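Local coordinates for Glyoxalase/bleomycin resistance protein/dioxygenase (PDB 3KOL) that binds a metal ion, cobalt in this crystal, and probably works as a dioxygenase or lactoylglutathione lyase of the vicinal oxygen chelate superfamily, at residues Ser10-Ala13 with Pro14-Arg18; Ser33-Tyr37 with Gly38-Gly42; Pro85-Asn89 with Pro90-Phe94; Phe102-Pro106 with Gln107-Arg111. All blocks are in the same frame, centred on the assembly; numbering follows the deposited sequence.

The four contacts are local turns and a helix end spread over one subunit of a glyoxalase-type dimer, and all of them touch the second subunit. Interaction 1 turns from the N-terminal tail into strand 17-27; interaction 2 lies in the later part of helix 30-40 on the opposite side of the chain's centre, the two centres about 34 Å apart. Interactions 2 and 4 approach each other most closely, with nearest atoms about 5 Å apart, yet do not touch. Interaction 3 sits at the surface in the loop that leads to strand 96-104, the strand that interaction 4 leaves. His99 and Glu147 bind cobalt; Arg34 in interaction 2 and Phe109 in interaction 4 each have side chains about 11 Å from a cobalt ion.

Interaction 1. Residues Ser10-Ala13 with Pro14-Arg18; sequences SVLA and PGNLR
Asn16 N reaches back to Ala13 O at 3.1 Å, closing a type II beta turn from Ala13 to Asn16. The hydrogen bond is close to straight at the hydrogen, 165°, but the donor stands above the carbonyl plane. Pro14 and Gly15 take the two corner positions, and the positive phi of Gly15, 108°, suits the second of them. Water bridges the same turn: one molecule donates to Ala13 O at 2.8 Å and accepts from Leu17 N at 3.1 Å, tying that carbonyl to the start of the strand.

The apolar contacts lie beside these bonds. Leu12 CG sits beside its backbone N, across from the carbonyl carbon (chi1 -71°), and with an extended second torsion this carries Leu12 CD1 to Leu17 CD2 at 3.8 Å, the two side chains crossing at about a right angle. Ala13 CB lies 3.5 Å from Pro14 CD, a tight spacing across their shared peptide bond.

Leu12 and Leu17 both pack on Leu41 of the second subunit, and Leu17 joins an antiparallel ladder with a strand of that chain. A carbonyl oxygen with two donors, Asn16 N and the water, thus holds the bend, while the leucines flanking it in sequence meet as an apolar patch at the dimer interface.

Interaction 2. Residues Ser33-Tyr37 with Gly38-Gly42; sequences SRYFY and GTILG
Ile40 N and Leu41 N make the straighter bonds across this last part of helix 30-40. The first donates to Tyr35 O at 2.9 Å and the second to Phe36 O at 3.0 Å, both five residues back and both approaching almost head-on to the carbonyl. These five-residue spacings make a wider, pi-type turn within the helix. Gly38 N still keeps the alpha-type spacing, bonding Arg34 O at 2.8 Å from above the carbonyl plane. Thr39 N is shared between Arg34 O and Tyr35 O, weakly in each case, as the spacing changes from four residues to five.

Outside the backbone, the Tyr35 side chain projects outward, with CG anti to the backbone N (chi1 -164°), and Thr39 and Ile40 come up against its ring. Thr39 CG2 lies over one face in a CH-pi contact, 4.1 Å from the centroid. Ile40 CD1 meets Tyr35 CE2 at 3.7 Å. Deeper in, Leu41 CD1 touches both Phe36 CE2, at 3.9 Å, and Tyr37 CD1, at 4.0 Å, while Phe36 CD2 sits over the face of the Tyr37 ring.

The Tyr37 hydroxyl is hydrogen-bonded to Asp140, and the Ile40 backbone bonds to the second subunit. The carbonyls of Tyr35 and Phe36 thus stay satisfied through the widened turn, while Leu41 bridges two aromatic rings.

Interaction 3. Residues Pro85-Asn89 with Pro90-Phe94; sequences PPDPN and PEKTF
Phe94 turns its ring back onto Pro86 and Asp87 because its CG stands beside the backbone N, opposite the carbonyl carbon (chi1 -61°). Pro86 CB meets Phe94 CE2 at 3.5 Å, and Asp87 CB comes to the ring edge, near its plane, 3.8 Å from the same Phe94 CE2. Asn89 has CG anti to the backbone N (chi1 175°), which brings Asn89 OD1 to Glu91 N, from which it accepts at 2.9 Å. The N-H points almost straight at the oxygen, yet stands well above the amide plane.

A type I beta turn runs from Asn89 to Lys92, closed by Lys92 N to Asn89 O at 3.0 Å. It follows directly on an Asx turn, in which Asp87 OD2 takes the N-H of Asn89 at 3.2 Å on its anti side. Both turns, sharing Asn89, belong to the surface loop joining strands 74-79 and 96-104, the link between the two sheets of the chain.

A water lies 2.7 Å from Asn89 O and 2.8 Å from Lys92 O, linking the two carbonyls. Lys92 CB rests against Asp87 OD2 at 3.7 Å. Phe94 also packs on Ser84 of the second subunit, and Asn26 of that subunit bonds the Phe94 carbonyl.

Interaction 4. Residues Phe102-Pro106 with Gln107-Arg111; sequences FDIDP and QLFDR
Gln107 N donates to Asp105 OD1 at 2.8 Å, on the anti side of the carboxylate and tilted out of its plane, where strand 96-104 gives way to helix 109-118. The bond, reaching two residues on, makes an Asx turn in this strand-to-helix connection of the glyoxalase (vicinal oxygen chelate) fold. The carboxylate is carried to that N-H by the first torsion of Asp105, which places CG beside the carbonyl carbon (chi1 -176°). The CB of Gln107 follows, 3.4 Å from Asp105 OD1.

Leu108 is held at both backbone and side chain. Its N bonds Asp105 O at 2.8 Å, the donor lying above the carbonyl plane. Asp105 thus accepts through OD1 and through its backbone O. Ile104 CD1 packs on Leu108 CB at 3.7 Å, the two side chains crossing at about a right angle. Leu108 also packs on Asn16 of the second subunit.

Phe109 N makes a weak bond to Pro106 O. The Phe109 ring turns inward, receives Ile104 CG2 at its edge and packs on Cys150 of strand 145-150 and Val136 of strand 134-139.

At Asp110 a water takes the backbone N-H at 2.8 Å while donating to Pro106 O, 2.9 Å from the water oxygen.

Interaction 1. Residues Ser10-Ala13 with Pro14-Arg18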
loop_
_atom_site.group_PDB
_atom_site.type_symbol
_atom_site.label_atom_id
_atom_site.label_comp_id
_atom_site.label_asym_id
_atom_site.label_seq_id
_atom_site.Cartn_x
_atom_site.Cartn_y
_atom_site.Cartn_z
ATOM N N SER A 10 24.858 0.594 9.501
ATOM C CA SER A 10 23.934 1.534 10.111
ATOM C C SER A 10 22.540 1.098 9.669
ATOM O O SER A 10 22.366 0.587 8.566
ATOM C CB SER A 10 24.213 2.959 9.621
ATOM O OG SER A 10 25.510 3.385 10.011
ATOM N N VAL A 11 21.557 1.272 10.541
ATOM C CA VAL A 11 20.181 0.910 10.213
ATOM C C VAL A 11 19.264 1.971 10.781
ATOM O O VAL A 11 19.653 2.713 11.677
ATOM C CB VAL A 11 19.778 -0.463 10.812
ATOM C CG1 VAL A 11 20.678 -1.553 10.259
ATOM C CG2 VAL A 11 19.848 -0.424 12.337
ATOM N N LEU A 12 18.047 2.058 10.257
ATOM C CA LEU A 12 17.110 3.040 10.776
ATOM C C LEU A 12 16.542 2.531 12.093
ATOM O O LEU A 12 16.411 1.324 12.309
ATOM C CB LEU A 12 15.975 3.304 9.776
ATOM C CG LEU A 12 16.359 4.084 8.512
ATOM C CD1 LEU A 12 15.132 4.296 7.649
ATOM C CD2 LEU A 12 16.953 5.429 8.898
ATOM N N ALA A 13 16.228 3.466 12.980
ATOM C CA ALA A 13 15.675 3.126 14.278
ATOM C C ALA A 13 14.156 3.099 14.171
ATOM O O ALA A 13 13.578 3.714 13.275
ATOM C CB ALA A 13 16.108 4.158 15.305
ATOM N N PRO A 14 13.489 2.363 15.069
ATOM C CA PRO A 14 12.030 2.324 14.999
ATOM C C PRO A 14 11.493 3.735 15.200
ATOM O O PRO A 14 11.910 4.437 16.125
ATOM C CB PRO A 14 11.656 1.378 16.137
ATOM C CG PRO A 14 12.780 1.566 17.120
ATOM C CD PRO A 14 13.987 1.592 16.222
ATOM N N GLY A 15 10.591 4.158 14.324
ATOM C CA GLY A 15 10.046 5.495 14.438
ATOM C C GLY A 15 10.559 6.433 13.361
ATOM O O GLY A 15 9.895 7.418 13.038
ATOM N N ASN A 16 11.737 6.149 12.807
ATOM C CA ASN A 16 12.292 7.004 11.755
ATOM C C ASN A 16 11.319 7.056 10.580
ATOM O O ASN A 16 10.993 8.135 10.085
ATOM C CB ASN A 16 13.661 6.498 11.301
ATOM C CG ASN A 16 14.738 6.714 12.359
ATOM O OD1 ASN A 16 14.493 7.337 13.396
ATOM N ND2 ASN A 16 15.932 6.210 12.095
ATOM N N LEU A 17 10.871 5.895 10.116
ATOM C CA LEU A 17 9.871 5.869 9.057
ATOM C C LEU A 17 8.600 6.068 9.884
ATOM O O LEU A 17 8.049 5.121 10.452
ATOM C CB LEU A 17 9.884 4.520 8.339
ATOM C CG LEU A 17 11.184 4.224 7.575
ATOM C CD1 LEU A 17 10.969 3.034 6.655
ATOM C CD2 LEU A 17 11.606 5.448 6.748
ATOM N N ARG A 18 8.171 7.325 9.963
ATOM C CA ARG A 18 7.027 7.748 10.772
ATOM C C ARG A 18 5.624 7.359 10.323
ATOM O O ARG A 18 4.716 7.254 11.151
ATOM C CB ARG A 18 7.080 9.267 10.956
ATOM C CG ARG A 18 7.285 10.005 9.654
ATOM C CD ARG A 18 7.054 11.502 9.762
ATOM N NE ARG A 18 7.917 12.157 10.732
ATOM C CZ ARG A 18 8.253 13.442 10.673
ATOM N NH1 ARG A 18 7.803 14.205 9.684
ATOM N NH2 ARG A 18 9.023 13.971 11.614
HETATM O O HOH W 1 12.012 3.138 11.031
#

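Interaction 2. Residues Ser33-Tyr37 with Gly38-Gly42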
loop_
_atom_site.group_PDB
_atom_site.type_symbol
_atom_site.label_atom_id
_atom_site.label_comp_id
_atom_site.label_asym_id
_atom_site.label_seq_id
_atom_site.Cartn_x
_atom_site.Cartn_y
_atom_site.Cartn_z
ATOM N N SER A 33 -10.842 3.996 -12.754
ATOM C CA SER A 33 -10.241 3.942 -11.425
ATOM C C SER A 33 -10.669 5.119 -10.551
ATOM O O SER A 33 -10.875 4.949 -9.349
ATOM C CB SER A 33 -8.715 3.868 -11.540
ATOM O OG SER A 33 -8.336 2.651 -12.174
ATOM N N ARG A 34 -10.800 6.311 -11.136
ATOM C CA ARG A 34 -11.257 7.466 -10.360
ATOM C C ARG A 34 -12.689 7.169 -9.918
ATOM O O ARG A 34 -13.103 7.532 -8.819
ATOM C CB ARG A 34 -11.268 8.752 -11.199
ATOM C CG ARG A 34 -9.903 9.306 -11.567
ATOM C CD ARG A 34 -10.034 10.657 -12.292
ATOM N NE ARG A 34 -10.583 11.709 -11.432
ATOM C CZ ARG A 34 -11.803 12.227 -11.556
ATOM N NH1 ARG A 34 -12.619 11.797 -12.511
ATOM N NH2 ARG A 34 -12.209 13.183 -10.730
ATOM N N TYR A 35 -13.449 6.507 -10.781
ATOM C CA TYR A 35 -14.830 6.178 -10.445
ATOM C C TYR A 35 -14.872 5.181 -9.285
ATOM O O TYR A 35 -15.634 5.339 -8.330
ATOM C CB TYR A 35 -15.543 5.576 -11.653
ATOM C CG TYR A 35 -17.047 5.565 -11.501
ATOM C CD1 TYR A 35 -17.794 6.726 -11.692
ATOM C CD2 TYR A 35 -17.720 4.401 -11.130
ATOM C CE1 TYR A 35 -19.179 6.728 -11.520
ATOM C CE2 TYR A 35 -19.104 4.392 -10.953
ATOM C CZ TYR A 35 -19.825 5.559 -11.150
ATOM O OH TYR A 35 -21.189 5.553 -10.981
ATOM N N PHE A 36 -14.042 4.150 -9.385
ATOM C CA PHE A 36 -13.961 3.104 -8.364
ATOM C C PHE A 36 -13.546 3.662 -7.000
ATOM O O PHE A 36 -14.279 3.541 -6.023
ATOM C CB PHE A 36 -12.944 2.048 -8.812
ATOM C CG PHE A 36 -12.830 0.865 -7.886
ATOM C CD1 PHE A 36 -13.758 -0.172 -7.940
ATOM C CD2 PHE A 36 -11.770 0.770 -6.990
ATOM C CE1 PHE A 36 -13.625 -1.292 -7.118
ATOM C CE2 PHE A 36 -11.626 -0.344 -6.161
ATOM C CZ PHE A 36 -12.553 -1.377 -6.225
ATOM N N TYR A 37 -12.363 4.272 -6.933
ATOM C CA TYR A 37 -11.854 4.802 -5.672
ATOM C C TYR A 37 -12.532 6.063 -5.153
ATOM O O TYR A 37 -12.799 6.173 -3.961
ATOM C CB TYR A 37 -10.342 5.042 -5.785
ATOM C CG TYR A 37 -9.552 3.753 -5.883
ATOM C CD1 TYR A 37 -9.416 2.914 -4.779
ATOM C CD2 TYR A 37 -8.978 3.353 -7.087
ATOM C CE1 TYR A 37 -8.728 1.704 -4.868
ATOM C CE2 TYR A 37 -8.289 2.140 -7.194
ATOM C CZ TYR A 37 -8.167 1.323 -6.078
ATOM O OH TYR A 37 -7.491 0.125 -6.182
ATOM N N GLY A 38 -12.811 7.011 -6.043
ATOM C CA GLY A 38 -13.434 8.251 -5.608
ATOM C C GLY A 38 -14.949 8.238 -5.497
ATOM O O GLY A 38 -15.512 8.629 -4.471
ATOM N N THR A 39 -15.623 7.782 -6.543
ATOM C CA THR A 39 -17.079 7.778 -6.536
ATOM C C THR A 39 -17.719 6.662 -5.721
ATOM O O THR A 39 -18.553 6.920 -4.845
ATOM C CB THR A 39 -17.620 7.740 -7.975
ATOM O OG1 THR A 39 -17.119 8.879 -8.690
ATOM C CG2 THR A 39 -19.148 7.779 -7.981
ATOM N N ILE A 40 -17.338 5.423 -6.002
ATOM C CA ILE A 40 -17.911 4.291 -5.280
ATOM C C ILE A 40 -17.376 4.135 -3.858
ATOM O O ILE A 40 -18.156 4.077 -2.912
ATOM C CB ILE A 40 -17.685 2.979 -6.048
ATOM C CG1 ILE A 40 -18.404 3.046 -7.400
ATOM C CG2 ILE A 40 -18.195 1.797 -5.223
ATOM C CD1 ILE A 40 -18.069 1.907 -8.347
ATOM N N LEU A 41 -16.056 4.078 -3.697
ATOM C CA LEU A 41 -15.483 3.921 -2.362
ATOM C C LEU A 41 -15.473 5.218 -1.545
ATOM O O LEU A 41 -15.165 5.209 -0.352
ATOM C CB LEU A 41 -14.068 3.343 -2.457
ATOM C CG LEU A 41 -13.958 1.948 -3.088
ATOM C CD1 LEU A 41 -12.568 1.409 -2.846
ATOM C CD2 LEU A 41 -14.985 1.004 -2.482
ATOM N N GLY A 42 -15.800 6.331 -2.193
ATOM C CA GLY A 42 -15.867 7.606 -1.498
ATOM C C GLY A 42 -14.598 8.300 -1.028
ATOM O O GLY A 42 -14.682 9.219 -0.216
#

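Interaction 3. Residues Pro85-Asn89 with Pro90-Phe94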
loop_
_atom_site.group_PDB
_atom_site.type_symbol
_atom_site.label_atom_id
_atom_site.label_comp_id
_atom_site.label_asym_id
_atom_site.label_seq_id
_atom_site.Cartn_x
_atom_site.Cartn_y
_atom_site.Cartn_z
ATOM N N PRO A 85 -1.461 -5.939 -16.972
ATOM C CA PRO A 85 -1.426 -6.413 -15.588
ATOM C C PRO A 85 -0.455 -7.595 -15.559
ATOM O O PRO A 85 -0.116 -8.145 -16.612
ATOM C CB PRO A 85 -2.871 -6.834 -15.339
ATOM C CG PRO A 85 -3.305 -7.327 -16.692
ATOM C CD PRO A 85 -2.750 -6.264 -17.610
ATOM N N PRO A 86 0.021 -7.992 -14.368
ATOM C CA PRO A 86 0.951 -9.126 -14.327
ATOM C C PRO A 86 0.343 -10.365 -14.986
ATOM O O PRO A 86 1.057 -11.206 -15.531
ATOM C CB PRO A 86 1.218 -9.304 -12.830
ATOM C CG PRO A 86 0.005 -8.718 -12.179
ATOM C CD PRO A 86 -0.264 -7.493 -13.013
ATOM N N ASP A 87 -0.983 -10.463 -14.932
ATOM C CA ASP A 87 -1.729 -11.567 -15.540
ATOM C C ASP A 87 -3.176 -11.094 -15.668
ATOM O O ASP A 87 -3.734 -10.534 -14.727
ATOM C CB ASP A 87 -1.683 -12.823 -14.660
ATOM C CG ASP A 87 -2.135 -14.076 -15.402
ATOM O OD1 ASP A 87 -1.283 -14.732 -16.044
ATOM O OD2 ASP A 87 -3.342 -14.402 -15.357
ATOM N N PRO A 88 -3.801 -11.303 -16.838
ATOM C CA PRO A 88 -5.188 -10.884 -17.065
ATOM C C PRO A 88 -6.176 -11.342 -15.993
ATOM O O PRO A 88 -7.107 -10.612 -15.643
ATOM C CB PRO A 88 -5.501 -11.474 -18.436
ATOM C CG PRO A 88 -4.182 -11.369 -19.132
ATOM C CD PRO A 88 -3.216 -11.860 -18.072
ATOM N N ASN A 89 -5.975 -12.554 -15.483
ATOM C CA ASN A 89 -6.844 -13.111 -14.450
ATOM C C ASN A 89 -6.334 -12.666 -13.081
ATOM O O ASN A 89 -5.252 -13.067 -12.651
ATOM C CB ASN A 89 -6.853 -14.644 -14.545
ATOM C CG ASN A 89 -7.641 -15.302 -13.424
ATOM O OD1 ASN A 89 -8.312 -14.634 -12.638
ATOM N ND2 ASN A 89 -7.564 -16.629 -13.352
ATOM N N PRO A 90 -7.115 -11.827 -12.380
ATOM C CA PRO A 90 -6.739 -11.321 -11.055
ATOM C C PRO A 90 -6.549 -12.391 -9.987
ATOM O O PRO A 90 -5.945 -12.135 -8.944
ATOM C CB PRO A 90 -7.874 -10.353 -10.720
ATOM C CG PRO A 90 -9.045 -10.956 -11.431
ATOM C CD PRO A 90 -8.455 -11.352 -12.760
ATOM N N GLU A 91 -7.055 -13.594 -10.244
ATOM C CA GLU A 91 -6.917 -14.681 -9.284
ATOM C C GLU A 91 -5.519 -15.291 -9.305
ATOM O O GLU A 91 -5.150 -16.038 -8.401
ATOM C CB GLU A 91 -7.967 -15.762 -9.548
ATOM C CG GLU A 91 -9.395 -15.258 -9.423
ATOM C CD GLU A 91 -10.413 -16.377 -9.457
ATOM O OE1 GLU A 91 -10.355 -17.208 -10.389
ATOM O OE2 GLU A 91 -11.276 -16.423 -8.555
ATOM N N LYS A 92 -4.740 -14.981 -10.334
ATOM C CA LYS A 92 -3.381 -15.505 -10.403
ATOM C C LYS A 92 -2.512 -14.675 -9.457
ATOM O O LYS A 92 -2.463 -13.450 -9.570
ATOM C CB LYS A 92 -2.835 -15.434 -11.832
ATOM C CG LYS A 92 -1.420 -15.990 -11.951
ATOM C CD LYS A 92 -1.298 -17.309 -11.189
ATOM C CE LYS A 92 0.082 -17.470 -10.569
ATOM N NZ LYS A 92 0.083 -18.494 -9.478
ATOM N N THR A 93 -1.833 -15.343 -8.526
ATOM C CA THR A 93 -1.003 -14.649 -7.541
ATOM C C THR A 93 0.503 -14.649 -7.821
ATOM O O THR A 93 1.034 -15.553 -8.470
ATOM C CB THR A 93 -1.234 -15.231 -6.131
ATOM O OG1 THR A 93 -0.928 -16.631 -6.133
ATOM C CG2 THR A 93 -2.692 -15.036 -5.705
ATOM N N PHE A 94 1.181 -13.625 -7.307
ATOM C CA PHE A 94 2.624 -13.451 -7.477
ATOM C C PHE A 94 3.196 -12.876 -6.190
ATOM O O PHE A 94 2.453 -12.548 -5.268
ATOM C CB PHE A 94 2.919 -12.439 -8.589
ATOM C CG PHE A 94 2.396 -12.829 -9.942
ATOM C CD1 PHE A 94 3.065 -13.767 -10.721
ATOM C CD2 PHE A 94 1.242 -12.241 -10.447
ATOM C CE1 PHE A 94 2.593 -14.112 -11.994
ATOM C CE2 PHE A 94 0.762 -12.579 -11.715
ATOM C CZ PHE A 94 1.442 -13.516 -12.488
HETATM O O HOH W 2 -3.040 -11.849 -11.732
#

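Interaction 4. Residues Phe102-Pro106 with Gln107-Arg111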
loop_
_atom_site.group_PDB
_atom_site.type_symbol
_atom_site.label_atom_id
_atom_site.label_comp_id
_atom_site.label_asym_id
_atom_site.label_seq_id
_atom_site.Cartn_x
_atom_site.Cartn_y
_atom_site.Cartn_z
ATOM N N PHE A 102 -8.636 -1.120 3.767
ATOM C CA PHE A 102 -9.171 0.107 4.350
ATOM C C PHE A 102 -10.019 -0.246 5.560
ATOM O O PHE A 102 -10.727 -1.252 5.559
ATOM C CB PHE A 102 -10.054 0.831 3.332
ATOM C CG PHE A 102 -9.300 1.395 2.167
ATOM C CD1 PHE A 102 -8.664 2.627 2.266
ATOM C CD2 PHE A 102 -9.230 0.695 0.967
ATOM C CE1 PHE A 102 -7.969 3.158 1.180
ATOM C CE2 PHE A 102 -8.538 1.214 -0.120
ATOM C CZ PHE A 102 -7.906 2.450 -0.013
ATOM N N ASP A 103 -9.956 0.594 6.583
ATOM C CA ASP A 103 -10.721 0.389 7.799
ATOM C C ASP A 103 -12.003 1.199 7.678
ATOM O O ASP A 103 -12.004 2.279 7.087
ATOM C CB ASP A 103 -9.916 0.875 9.008
ATOM C CG ASP A 103 -10.628 0.634 10.322
ATOM O OD1 ASP A 103 -10.968 -0.528 10.610
ATOM O OD2 ASP A 103 -10.845 1.607 11.069
ATOM N N ILE A 104 -13.092 0.670 8.226
ATOM C CA ILE A 104 -14.377 1.359 8.196
ATOM C C ILE A 104 -15.080 1.139 9.534
ATOM O O ILE A 104 -14.886 0.106 10.175
ATOM C CB ILE A 104 -15.268 0.839 7.029
ATOM C CG1 ILE A 104 -16.539 1.682 6.917
ATOM C CG2 ILE A 104 -15.620 -0.630 7.241
ATOM C CD1 ILE A 104 -17.362 1.369 5.679
ATOM N N ASP A 105 -15.864 2.124 9.964
ATOM C CA ASP A 105 -16.611 2.035 11.222
ATOM C C ASP A 105 -17.402 0.731 11.187
ATOM O O ASP A 105 -18.041 0.416 10.185
ATOM C CB ASP A 105 -17.575 3.221 11.342
ATOM C CG ASP A 105 -18.312 3.258 12.677
ATOM O OD1 ASP A 105 -18.762 2.195 13.160
ATOM O OD2 ASP A 105 -18.456 4.363 13.241
ATOM N N PRO A 106 -17.364 -0.051 12.275
ATOM C CA PRO A 106 -18.102 -1.315 12.296
ATOM C C PRO A 106 -19.569 -1.148 11.912
ATOM O O PRO A 106 -20.162 -2.042 11.315
ATOM C CB PRO A 106 -17.936 -1.784 13.739
ATOM C CG PRO A 106 -16.589 -1.251 14.102
ATOM C CD PRO A 106 -16.630 0.145 13.537
ATOM N N GLN A 107 -20.147 0.002 12.246
ATOM C CA GLN A 107 -21.554 0.263 11.948
ATOM C C GLN A 107 -21.832 0.602 10.486
ATOM O O GLN A 107 -22.991 0.737 10.087
ATOM C CB GLN A 107 -22.084 1.379 12.850
ATOM C CG GLN A 107 -22.005 1.026 14.327
ATOM C CD GLN A 107 -22.654 -0.315 14.639
ATOM O OE1 GLN A 107 -22.155 -1.082 15.466
ATOM N NE2 GLN A 107 -23.776 -0.601 13.982
ATOM N N LEU A 108 -20.774 0.732 9.690
ATOM C CA LEU A 108 -20.918 1.036 8.271
ATOM C C LEU A 108 -20.434 -0.108 7.385
ATOM O O LEU A 108 -20.471 -0.002 6.164
ATOM C CB LEU A 108 -20.142 2.309 7.911
ATOM C CG LEU A 108 -20.668 3.628 8.482
ATOM C CD1 LEU A 108 -19.795 4.779 8.012
ATOM C CD2 LEU A 108 -22.103 3.836 8.032
ATOM N N PHE A 109 -19.980 -1.200 7.992
ATOM C CA PHE A 109 -19.491 -2.335 7.214
ATOM C C PHE A 109 -20.560 -2.905 6.293
ATOM O O PHE A 109 -20.307 -3.162 5.113
ATOM C CB PHE A 109 -18.982 -3.450 8.131
ATOM C CG PHE A 109 -18.431 -4.633 7.385
ATOM C CD1 PHE A 109 -17.149 -4.597 6.850
ATOM C CD2 PHE A 109 -19.215 -5.766 7.176
ATOM C CE1 PHE A 109 -16.648 -5.676 6.112
ATOM C CE2 PHE A 109 -18.729 -6.847 6.441
ATOM C CZ PHE A 109 -17.444 -6.802 5.907
ATOM N N ASP A 110 -21.755 -3.118 6.833
ATOM C CA ASP A 110 -22.846 -3.661 6.028
ATOM C C ASP A 110 -23.151 -2.753 4.834
ATOM O O ASP A 110 -23.358 -3.236 3.718
ATOM C CB ASP A 110 -24.092 -3.858 6.897
ATOM C CG ASP A 110 -23.873 -4.883 8.001
ATOM O OD1 ASP A 110 -23.369 -5.983 7.695
ATOM O OD2 ASP A 110 -24.210 -4.593 9.172
ATOM N N ARG A 111 -23.165 -1.443 5.062
ATOM C CA ARG A 111 -23.428 -0.502 3.981
ATOM C C ARG A 111 -22.390 -0.668 2.879
ATOM O O ARG A 111 -22.721 -0.623 1.702
ATOM C CB ARG A 111 -23.412 0.941 4.500
ATOM C CG ARG A 111 -23.461 2.002 3.399
ATOM C CD ARG A 111 -24.566 1.719 2.389
ATOM N NE ARG A 111 -25.896 1.765 2.991
ATOM C CZ ARG A 111 -26.591 2.883 3.184
ATOM N NH1 ARG A 111 -26.085 4.054 2.816
ATOM N NH2 ARG A 111 -27.788 2.832 3.753
HETATM O O HOH W 3 -22.372 -2.637 9.570
#